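Local coordinates for glycerate dehydrogenase related protein (Thermoplasma acidophilum, PDB 3GVX) that probably acts as an NAD(P)-dependent reductase of small 2-oxoacids such as glyoxylate or hydroxypyruvate, as a member of the D-isomer specific 2-hydroxyacid dehydrogenase family, at residues B[166-171]-B[192-197]; B[177-182]-B[212-217]; B[199-204]-B[226-231]; B[147-152]-B[160-165]. One frame throughout, in Å; residues are numbered along the deposited sequence.

Contact 1 (B[166-171]-B[192-197]); sequences SPADLF and NSRLLA
Leu195 reaches over from segment 192-197 and lays its CD1 methyl on the ring of Phe171, a CH-pi contact in which CD1 sits 4.0 Å from the ring centroid, over the face but shifted toward the rim on the side of CD1 of the phenylalanine. The two side chains meet at about a right angle, and CD2 of Leu195 comes to 3.9 Å from Phe171 CE1. The same CD1 methyl rests against the first turn of the other helix, 3.5 Å from Ala168 N and 4.0 Å from Pro167 CB. With CG opposite the backbone N (chi1 169°), the leucine throws both methyls across the gap although its CB does not aim there. Leu196 runs alongside Phe171 and touches CE2 with its CD2, at 4.0 Å. At the outer margin the bent chain of Arg194 brings NH2 to 3.8 Å from Ala168 CB.

Each helix is capped at its N terminus, by a residue that does not itself touch the other segment. Ser166 OG accepts from Asp169 N, and Asn192 OD1 accepts from Leu195 N at 2.9 Å, which steadies the turn carrying the central leucine. Farther out, Phe171 and Leu196 both lie against Ile205 of strand 204-207, Leu196 also packs on Met219 and Phe222 of helix 216-225, and Pro167 rests on Tyr151 of strand 147-151.

Contact 2 (B[177-182]-B[212-217]); sequences VLIAIP and DVVSKP
At the C-terminal end of strand 176-179, where the parallel sheet of the Rossmann-type NAD-binding domain gives way to loops, Ile179 and Ile181 pack against a pair of valines that precede helix 216-225. The interface is small and mainly apolar, and four branched side chains carry nearly all of it. Its closest approach is between methyl groups: Ile181 CG2 lies 3.8 Å from Val213 CG1, with the two side chains crossing at about a right angle. Ile181 holds its longer branch opposite the backbone N (chi1 -158°), which leaves CG2 wedged between N and the carbonyl carbon and turned to the valine. Val213 uses its two methyls differently. CG1 touches both isoleucines, with Ile179 CG2 at a looser 4.4 Å, whereas CG2 turns to the backbone of the other segment and lies 4.0 Å from Ile181 O. Ile179 makes its nearer contact through the far end of its chain, where CD1 meets Val214 CG2 at 4.1 Å, again at roughly a right angle. Its two branches thus reach successive valines, CG2 to Val213 and CD1 to Val214.

Ser215, next along the chain, is the N-cap of the helix, its OG bonded to Asp218 N, while Val214 O accepts from Trp237 NE1. Ile179 also lies on Ile205 and Asn207 of the adjacent strand 204-207, Val214 touches Asn207 as well, and Ala180 packs on Ile133 of helix 132-143.

Contact 3 (B[199-204]-B[226-231]); sequences ARKNLT and RSDVWY
Asp228 and Arg226 together grip the backbone of the type II beta turn at 200-203 and of the residue before it, with a lysine laid over the guanidinium. The grip rests on Asp228 OD2, which takes the amide of Asn202 on its anti lone pair, with Asn202 N at 2.7 Å and an almost straight N-H...O angle of 175°. With CG between its backbone N and carbonyl carbon (chi1 52°), Asp228 turns the carboxylate toward Asn202 N. OD2 also forms a salt bridge to Arg226 NH1 at 2.7 Å, although the hydrogen bond within it is weak. Arg226, bent at chi2 and chi3, offers one edge to two successive carbonyls: NH1 bonds weakly to Arg200 O at 3.3 Å, and NH2 donates to Ala199 O, where the modelled 2.5 Å is doubtfully short. Lys201 CD lies over one face of the guanidinium. Its NZ reaches Asp228 OD1 at 3.6 Å, a salt bridge whose oxygen is less surely placed; these cationic neighbours would probably stabilise the carboxylate as the anion.

The turn leads into strand 204-207, and the partner turn, type I, leads from helix 216-225 into strand 230-233. The two strands then join in parallel, as in the Rossmann-type sheet, starting with Trp230 N bonded to Leu203 O at 3.2 Å. Leu203 O also receives a CA-H...O contact from Val229 CA at 3.3 Å.

On the buried side, Val229 CG2 lies near Ala199 CB, and both residues rest on Phe222 of helix 216-225. The guanidinium of Arg200 goes elsewhere, to Arg172 O and Asp175.

Contact 4 (B[147-152]-B[160-165]); sequences RVIAYT and VDVISE
Val148 O is gripped by two successive amides of segment 160-165, Asp161 N at 2.8 Å and Val162 N at 3.0 Å; the latter lies in the carbonyl plane, the former tilted from it. Asp161 returns the grip through its side chain, since OD2 accepts from Val148 N at 2.7 Å with an N-H...O angle of 172°. That oxygen also pairs with Lys142 of helix 132-143.

Farther along, Ala150 N donates to Val162 O at 2.7 Å, and Ala150 O takes Ser164 N at 2.8 Å. Ser164 OG reaches the same oxygen from the same face, but well above the carbonyl plane; chi1 of 59° sets it between its own N and carbonyl carbon, where it also meets the Tyr151 ring edge.

Ile149 and Val162 lie side by side on one face of the sheet, CG1 of Ile149 touching CB of Val162 at 3.7 Å. On the face bearing Ala150, that residue's CB meets Val160 CG1. The extended chain of Arg147 lays one face of its guanidinium, near the rim, over Asp161 CB and brings NH2 to 3.5 Å from Val162 CG2. This parallel pairing closes one margin of the Rossmann-type sheet, strand 162-163 being outermost.

Overall arrangement
Along the chain, contact 4 closes first, a short loop that pairs strand 147-151 with the edge strand 162-163. The chain then enters helix 167-172, where contact 1 opens; Leu170 of this helix lies on Ile149 of contact 4. Strand 176-179 follows and opens contact 2 before helix 193-196 closes contact 1, so the two cross, and Phe171 touches Val177 between them. Contact 3 opens at 199-204, before contact 2 closes at 212-217, and closes last at 226-231, giving a second crossing. Contacts 2 and 3 meet through Val177 N and Thr204 O, probably hydrogen-bonded. Contact 1 joins two helices, contacts 3 and 4 neighbouring strands, and contacts 2 and 3 hold the segments flanking helix 216-225.

Contact 1 (B[166-171]-B[192-197])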
# COMPACT_ATOMS: atom_id res chain seq x y z
N SER B 166 9.70 24.90 -5.10
CA SER B 166 8.41 25.45 -5.38
C SER B 166 7.53 24.30 -5.79
O SER B 166 8.01 23.20 -6.05
CB SER B 166 8.53 26.46 -6.52
OG SER B 166 9.22 25.90 -7.62
N PRO B 167 6.23 24.53 -5.83
CA PRO B 167 5.28 23.50 -6.23
C PRO B 167 5.53 23.11 -7.69
O PRO B 167 5.41 21.94 -8.06
CB PRO B 167 3.93 24.18 -6.01
CG PRO B 167 4.21 25.10 -4.86
CD PRO B 167 5.53 25.69 -5.24
N ALA B 168 5.89 24.08 -8.52
CA ALA B 168 6.17 23.78 -9.92
C ALA B 168 7.37 22.87 -10.00
O ALA B 168 7.41 21.94 -10.80
CB ALA B 168 6.41 25.08 -10.73
N ASP B 169 8.37 23.14 -9.17
CA ASP B 169 9.57 22.31 -9.14
C ASP B 169 9.22 20.89 -8.68
O ASP B 169 9.81 19.93 -9.14
CB ASP B 169 10.63 22.94 -8.23
CG ASP B 169 11.84 22.04 -8.02
OD1 ASP B 169 12.36 21.48 -9.02
OD2 ASP B 169 12.30 21.89 -6.87
N LEU B 170 8.27 20.78 -7.76
CA LEU B 170 7.83 19.48 -7.26
C LEU B 170 7.16 18.69 -8.38
O LEU B 170 7.50 17.55 -8.62
CB LEU B 170 6.85 19.65 -6.08
CG LEU B 170 6.35 18.35 -5.44
CD1 LEU B 170 7.32 17.85 -4.36
CD2 LEU B 170 4.97 18.63 -4.85
N PHE B 171 6.21 19.32 -9.07
CA PHE B 171 5.53 18.66 -10.19
C PHE B 171 6.53 18.18 -11.23
O PHE B 171 6.37 17.12 -11.82
CB PHE B 171 4.52 19.60 -10.86
CG PHE B 171 3.18 19.62 -10.19
CD1 PHE B 171 3.06 20.00 -8.86
CD2 PHE B 171 2.04 19.23 -10.87
CE1 PHE B 171 1.82 19.96 -8.22
CE2 PHE B 171 0.79 19.19 -10.23
CZ PHE B 171 0.69 19.56 -8.90
N ASN B 192 -3.20 25.41 -10.21
CA ASN B 192 -3.84 26.00 -11.38
C ASN B 192 -3.21 25.68 -12.73
O ASN B 192 -2.14 25.08 -12.81
CB ASN B 192 -3.95 27.53 -11.20
CG ASN B 192 -2.60 28.20 -11.07
OD1 ASN B 192 -1.58 27.67 -11.49
ND2 ASN B 192 -2.60 29.40 -10.48
N SER B 193 -3.92 26.07 -13.79
CA SER B 193 -3.48 25.87 -15.16
C SER B 193 -1.99 26.04 -15.24
O SER B 193 -1.29 25.22 -15.83
CB SER B 193 -4.13 26.90 -16.10
OG SER B 193 -5.51 26.66 -16.32
N ARG B 194 -1.50 27.10 -14.64
CA ARG B 194 -0.08 27.38 -14.68
C ARG B 194 0.78 26.34 -13.98
O ARG B 194 1.85 25.98 -14.48
CB ARG B 194 0.24 28.76 -14.11
CG ARG B 194 1.55 29.26 -14.63
CD ARG B 194 2.36 30.00 -13.58
NE ARG B 194 2.62 29.20 -12.38
CZ ARG B 194 3.27 28.04 -12.35
NH1 ARG B 194 3.74 27.49 -13.47
NH2 ARG B 194 3.48 27.43 -11.18
N LEU B 195 0.34 25.87 -12.82
CA LEU B 195 1.10 24.85 -12.09
C LEU B 195 1.01 23.49 -12.80
O LEU B 195 2.01 22.80 -12.96
CB LEU B 195 0.61 24.73 -10.65
CG LEU B 195 1.12 23.54 -9.82
CD1 LEU B 195 2.65 23.56 -9.73
CD2 LEU B 195 0.44 23.59 -8.46
N LEU B 196 -0.20 23.13 -13.25
CA LEU B 196 -0.44 21.87 -13.94
C LEU B 196 0.41 21.65 -15.19
O LEU B 196 0.77 20.52 -15.51
CB LEU B 196 -1.91 21.74 -14.32
CG LEU B 196 -2.85 21.75 -13.12
CD1 LEU B 196 -4.29 21.63 -13.61
CD2 LEU B 196 -2.46 20.62 -12.17
N ALA B 197 0.71 22.74 -15.89
CA ALA B 197 1.52 22.66 -17.10
C ALA B 197 2.86 22.00 -16.83
O ALA B 197 3.55 21.61 -17.75
CB ALA B 197 1.73 24.07 -17.69

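Contact 2 (B[177-182]-B[212-217])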
# COMPACT_ATOMS: atom_id res chain seq x y z
N VAL B 177 1.73 12.94 -7.52
CA VAL B 177 1.71 14.07 -6.64
C VAL B 177 0.55 13.94 -5.69
O VAL B 177 -0.59 13.73 -6.09
CB VAL B 177 1.56 15.40 -7.38
CG1 VAL B 177 1.14 16.49 -6.38
CG2 VAL B 177 2.87 15.76 -8.08
N LEU B 178 0.87 14.04 -4.41
CA LEU B 178 -0.15 13.97 -3.40
C LEU B 178 -0.35 15.34 -2.77
O LEU B 178 0.60 15.99 -2.36
CB LEU B 178 0.22 12.97 -2.32
CG LEU B 178 -0.93 12.98 -1.31
CD1 LEU B 178 -1.79 11.72 -1.48
CD2 LEU B 178 -0.35 13.13 0.09
N ILE B 179 -1.60 15.77 -2.70
CA ILE B 179 -1.87 17.05 -2.09
C ILE B 179 -2.38 16.83 -0.69
O ILE B 179 -3.44 16.24 -0.48
CB ILE B 179 -2.89 17.85 -2.89
CG1 ILE B 179 -2.38 18.01 -4.33
CG2 ILE B 179 -3.10 19.21 -2.22
CD1 ILE B 179 -3.44 18.40 -5.31
N ALA B 180 -1.60 17.27 0.27
CA ALA B 180 -1.95 17.15 1.67
C ALA B 180 -1.49 18.43 2.37
O ALA B 180 -0.70 18.40 3.30
CB ALA B 180 -1.26 15.96 2.24
N ILE B 181 -1.99 19.56 1.89
CA ILE B 181 -1.61 20.85 2.43
C ILE B 181 -2.85 21.59 2.93
O ILE B 181 -3.92 21.48 2.35
CB ILE B 181 -0.88 21.68 1.34
CG1 ILE B 181 -0.01 22.77 1.99
CG2 ILE B 181 -1.90 22.25 0.36
CD1 ILE B 181 1.06 23.30 1.08
N PRO B 182 -2.71 22.33 4.04
CA PRO B 182 -3.84 23.08 4.60
C PRO B 182 -4.32 24.19 3.66
O PRO B 182 -3.54 24.80 2.93
CB PRO B 182 -3.27 23.64 5.90
CG PRO B 182 -2.24 22.61 6.27
CD PRO B 182 -1.57 22.36 4.96
N ASP B 212 -10.77 23.20 -2.46
CA ASP B 212 -10.41 24.57 -2.79
C ASP B 212 -8.94 24.91 -2.94
O ASP B 212 -8.60 26.01 -3.36
CB ASP B 212 -11.11 25.53 -1.83
CG ASP B 212 -12.61 25.56 -2.06
OD1 ASP B 212 -13.01 25.76 -3.22
OD2 ASP B 212 -13.38 25.34 -1.11
N VAL B 213 -8.06 23.96 -2.62
CA VAL B 213 -6.64 24.21 -2.82
C VAL B 213 -6.45 24.06 -4.32
O VAL B 213 -5.42 24.41 -4.89
CB VAL B 213 -5.75 23.20 -2.05
CG1 VAL B 213 -4.28 23.43 -2.40
CG2 VAL B 213 -5.98 23.34 -0.54
N VAL B 214 -7.49 23.54 -4.98
CA VAL B 214 -7.47 23.36 -6.42
C VAL B 214 -8.53 24.17 -7.16
O VAL B 214 -9.70 24.20 -6.79
CB VAL B 214 -7.64 21.87 -6.83
CG1 VAL B 214 -7.78 21.76 -8.36
CG2 VAL B 214 -6.46 21.04 -6.33
N SER B 215 -8.08 24.83 -8.22
CA SER B 215 -8.95 25.61 -9.08
C SER B 215 -9.78 24.62 -9.85
O SER B 215 -9.28 23.88 -10.70
CB SER B 215 -8.13 26.45 -10.06
OG SER B 215 -8.91 26.81 -11.19
N LYS B 216 -11.06 24.61 -9.54
CA LYS B 216 -11.96 23.70 -10.21
C LYS B 216 -11.97 23.79 -11.74
O LYS B 216 -11.78 22.78 -12.41
CB LYS B 216 -13.35 23.88 -9.69
CG LYS B 216 -14.30 22.97 -10.38
CD LYS B 216 -15.52 22.76 -9.55
CE LYS B 216 -16.49 21.95 -10.33
NZ LYS B 216 -17.79 21.86 -9.63
N PRO B 217 -12.18 24.98 -12.33
CA PRO B 217 -12.19 25.05 -13.80
C PRO B 217 -10.84 24.70 -14.42
O PRO B 217 -10.78 24.13 -15.51
CB PRO B 217 -12.60 26.50 -14.08
CG PRO B 217 -13.36 26.90 -12.83
CD PRO B 217 -12.53 26.29 -11.74

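Contact 3 (B[199-204]-B[226-231])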
# COMPACT_ATOMS: atom_id res chain seq x y z
N ALA B 199 3.17 19.16 -15.24
CA ALA B 199 2.94 17.72 -15.15
C ALA B 199 3.67 16.85 -16.16
O ALA B 199 3.59 17.05 -17.38
CB ALA B 199 1.45 17.40 -15.19
N ARG B 200 4.42 15.90 -15.63
CA ARG B 200 5.13 14.94 -16.46
C ARG B 200 4.05 14.15 -17.13
O ARG B 200 2.90 14.17 -16.71
CB ARG B 200 5.90 13.93 -15.63
CG ARG B 200 6.99 14.50 -14.85
CD ARG B 200 7.77 13.40 -14.24
NE ARG B 200 9.05 13.94 -13.84
CZ ARG B 200 10.03 13.24 -13.31
NH1 ARG B 200 9.88 11.94 -13.11
NH2 ARG B 200 11.17 13.84 -13.00
N LYS B 201 4.45 13.41 -18.15
CA LYS B 201 3.52 12.57 -18.87
C LYS B 201 3.02 11.47 -17.93
O LYS B 201 3.80 10.86 -17.21
CB LYS B 201 4.23 11.96 -20.09
CG LYS B 201 3.42 12.05 -21.38
CD LYS B 201 3.10 13.51 -21.77
CE LYS B 201 2.38 13.59 -23.12
NZ LYS B 201 1.01 14.14 -23.01
N ASN B 202 1.71 11.26 -17.93
CA ASN B 202 1.06 10.24 -17.10
C ASN B 202 1.01 10.51 -15.61
O ASN B 202 0.85 9.60 -14.80
CB ASN B 202 1.71 8.88 -17.33
CG ASN B 202 1.58 8.42 -18.75
OD1 ASN B 202 0.52 8.54 -19.37
ND2 ASN B 202 2.66 7.87 -19.28
N LEU B 203 1.13 11.78 -15.26
CA LEU B 203 1.10 12.18 -13.86
C LEU B 203 -0.23 11.81 -13.25
O LEU B 203 -1.27 11.92 -13.89
CB LEU B 203 1.31 13.69 -13.74
CG LEU B 203 0.97 14.20 -12.34
CD1 LEU B 203 2.07 13.79 -11.33
CD2 LEU B 203 0.80 15.72 -12.39
N THR B 204 -0.18 11.35 -12.01
CA THR B 204 -1.38 11.00 -11.26
C THR B 204 -1.40 11.92 -10.06
O THR B 204 -0.42 12.02 -9.30
CB THR B 204 -1.35 9.54 -10.78
OG1 THR B 204 -1.27 8.67 -11.91
CG2 THR B 204 -2.63 9.22 -9.99
N ARG B 226 -4.95 17.45 -21.36
CA ARG B 226 -4.01 16.47 -20.92
C ARG B 226 -4.67 15.17 -20.42
O ARG B 226 -4.64 14.87 -19.23
CB ARG B 226 -3.19 17.07 -19.79
CG ARG B 226 -2.10 16.18 -19.44
CD ARG B 226 -1.21 16.12 -20.63
NE ARG B 226 -0.06 16.92 -20.31
CZ ARG B 226 0.91 16.47 -19.54
NH1 ARG B 226 0.85 15.24 -19.06
NH2 ARG B 226 1.91 17.27 -19.19
N SER B 227 -5.23 14.41 -21.35
CA SER B 227 -5.92 13.16 -21.04
C SER B 227 -5.13 12.01 -20.41
O SER B 227 -5.72 10.99 -20.06
CB SER B 227 -6.63 12.63 -22.29
OG SER B 227 -5.71 12.10 -23.22
N ASP B 228 -3.81 12.14 -20.30
CA ASP B 228 -2.98 11.08 -19.70
C ASP B 228 -2.91 11.30 -18.19
O ASP B 228 -2.55 10.40 -17.43
CB ASP B 228 -1.57 11.13 -20.27
CG ASP B 228 -0.97 12.52 -20.17
OD1 ASP B 228 -1.61 13.46 -20.67
OD2 ASP B 228 0.12 12.67 -19.58
N VAL B 229 -3.26 12.50 -17.77
CA VAL B 229 -3.24 12.86 -16.36
C VAL B 229 -4.53 12.47 -15.66
O VAL B 229 -5.63 12.66 -16.19
CB VAL B 229 -2.99 14.38 -16.18
CG1 VAL B 229 -3.06 14.75 -14.70
CG2 VAL B 229 -1.64 14.75 -16.77
N TRP B 230 -4.39 11.91 -14.48
CA TRP B 230 -5.54 11.51 -13.71
C TRP B 230 -5.61 12.30 -12.44
O TRP B 230 -4.60 12.78 -11.92
CB TRP B 230 -5.52 10.01 -13.40
CG TRP B 230 -6.02 9.20 -14.52
CD1 TRP B 230 -5.50 9.15 -15.78
CD2 TRP B 230 -7.16 8.33 -14.53
NE1 TRP B 230 -6.24 8.31 -16.57
CE2 TRP B 230 -7.26 7.79 -15.83
CE3 TRP B 230 -8.10 7.95 -13.57
CZ2 TRP B 230 -8.28 6.89 -16.20
CZ3 TRP B 230 -9.11 7.06 -13.93
CH2 TRP B 230 -9.18 6.53 -15.23
N TYR B 231 -6.82 12.45 -11.94
CA TYR B 231 -7.03 13.18 -10.73
C TYR B 231 -7.83 12.30 -9.80
O TYR B 231 -8.98 11.99 -10.07
CB TYR B 231 -7.80 14.47 -11.03
CG TYR B 231 -8.05 15.33 -9.81
CD1 TYR B 231 -6.99 15.81 -9.05
CD2 TYR B 231 -9.34 15.69 -9.44
CE1 TYR B 231 -7.21 16.61 -7.93
CE2 TYR B 231 -9.58 16.50 -8.32
CZ TYR B 231 -8.51 16.97 -7.58
OH TYR B 231 -8.74 17.79 -6.50

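Contact 4 (B[147-152]-B[160-165])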
# COMPACT_ATOMS: atom_id res chain seq x y z
N ARG B 147 10.59 7.01 -4.32
CA ARG B 147 11.51 8.08 -3.99
C ARG B 147 10.56 9.20 -3.57
O ARG B 147 9.49 9.35 -4.16
CB ARG B 147 12.29 8.46 -5.25
CG ARG B 147 13.21 9.65 -5.12
CD ARG B 147 13.86 9.97 -6.49
NE ARG B 147 14.91 10.96 -6.37
CZ ARG B 147 15.99 10.81 -5.60
NH1 ARG B 147 16.15 9.71 -4.89
NH2 ARG B 147 16.89 11.79 -5.53
N VAL B 148 10.92 9.97 -2.56
CA VAL B 148 10.02 11.02 -2.09
C VAL B 148 10.52 12.44 -2.21
O VAL B 148 11.61 12.79 -1.78
CB VAL B 148 9.57 10.73 -0.64
CG1 VAL B 148 8.74 11.89 -0.10
CG2 VAL B 148 8.77 9.42 -0.59
N ILE B 149 9.69 13.27 -2.83
CA ILE B 149 9.99 14.67 -3.02
C ILE B 149 8.95 15.45 -2.25
O ILE B 149 7.74 15.19 -2.34
CB ILE B 149 9.97 15.02 -4.52
CG1 ILE B 149 11.11 14.26 -5.20
CG2 ILE B 149 10.11 16.54 -4.71
CD1 ILE B 149 10.86 13.92 -6.63
N ALA B 150 9.42 16.39 -1.44
CA ALA B 150 8.51 17.15 -0.64
C ALA B 150 8.64 18.63 -0.84
O ALA B 150 9.72 19.18 -1.06
CB ALA B 150 8.69 16.81 0.83
N TYR B 151 7.49 19.26 -0.81
CA TYR B 151 7.45 20.68 -0.92
C TYR B 151 6.81 21.11 0.38
O TYR B 151 5.63 20.83 0.62
CB TYR B 151 6.58 21.13 -2.08
CG TYR B 151 6.28 22.58 -1.95
CD1 TYR B 151 7.25 23.54 -2.21
CD2 TYR B 151 5.08 23.00 -1.41
CE1 TYR B 151 7.02 24.89 -1.92
CE2 TYR B 151 4.84 24.34 -1.12
CZ TYR B 151 5.82 25.28 -1.38
OH TYR B 151 5.58 26.61 -1.08
N THR B 152 7.58 21.77 1.22
CA THR B 152 7.03 22.16 2.49
C THR B 152 7.54 23.42 3.14
O THR B 152 8.64 23.90 2.88
CB THR B 152 7.21 21.08 3.54
OG1 THR B 152 6.55 21.47 4.74
CG2 THR B 152 8.70 20.88 3.83
N VAL B 160 12.26 11.65 3.30
CA VAL B 160 12.21 12.57 2.18
C VAL B 160 13.55 12.61 1.47
O VAL B 160 14.57 12.88 2.09
CB VAL B 160 11.88 13.99 2.61
CG1 VAL B 160 12.01 14.91 1.40
CG2 VAL B 160 10.48 14.07 3.23
N ASP B 161 13.57 12.33 0.18
CA ASP B 161 14.83 12.35 -0.53
C ASP B 161 15.14 13.68 -1.19
O ASP B 161 16.29 14.01 -1.41
CB ASP B 161 14.83 11.23 -1.58
CG ASP B 161 14.38 9.91 -1.01
OD1 ASP B 161 15.05 9.38 -0.11
OD2 ASP B 161 13.34 9.40 -1.46
N VAL B 162 14.11 14.44 -1.51
CA VAL B 162 14.30 15.73 -2.16
C VAL B 162 13.34 16.80 -1.68
O VAL B 162 12.12 16.60 -1.60
CB VAL B 162 14.16 15.61 -3.70
CG1 VAL B 162 14.43 16.97 -4.36
CG2 VAL B 162 15.10 14.53 -4.24
N ILE B 163 13.91 17.95 -1.36
CA ILE B 163 13.12 19.07 -0.92
C ILE B 163 13.05 19.97 -2.12
O ILE B 163 14.08 20.35 -2.68
CB ILE B 163 13.82 19.82 0.21
CG1 ILE B 163 14.12 18.84 1.34
CG2 ILE B 163 12.96 20.99 0.66
CD1 ILE B 163 14.94 19.41 2.46
N SER B 164 11.84 20.29 -2.56
CA SER B 164 11.72 21.14 -3.72
C SER B 164 11.70 22.61 -3.31
O SER B 164 11.55 22.97 -2.14
CB SER B 164 10.50 20.76 -4.55
OG SER B 164 9.31 20.85 -3.80
N GLU B 165 11.83 23.47 -4.32
CA GLU B 165 11.87 24.90 -4.13
C GLU B 165 10.54 25.56 -4.33
O GLU B 165 10.28 26.63 -3.80
CB GLU B 165 12.84 25.47 -5.13
CG GLU B 165 14.05 24.63 -5.28
CD GLU B 165 15.09 25.35 -6.07
OE1 GLU B 165 14.71 26.00 -7.06
OE2 GLU B 165 16.28 25.27 -5.69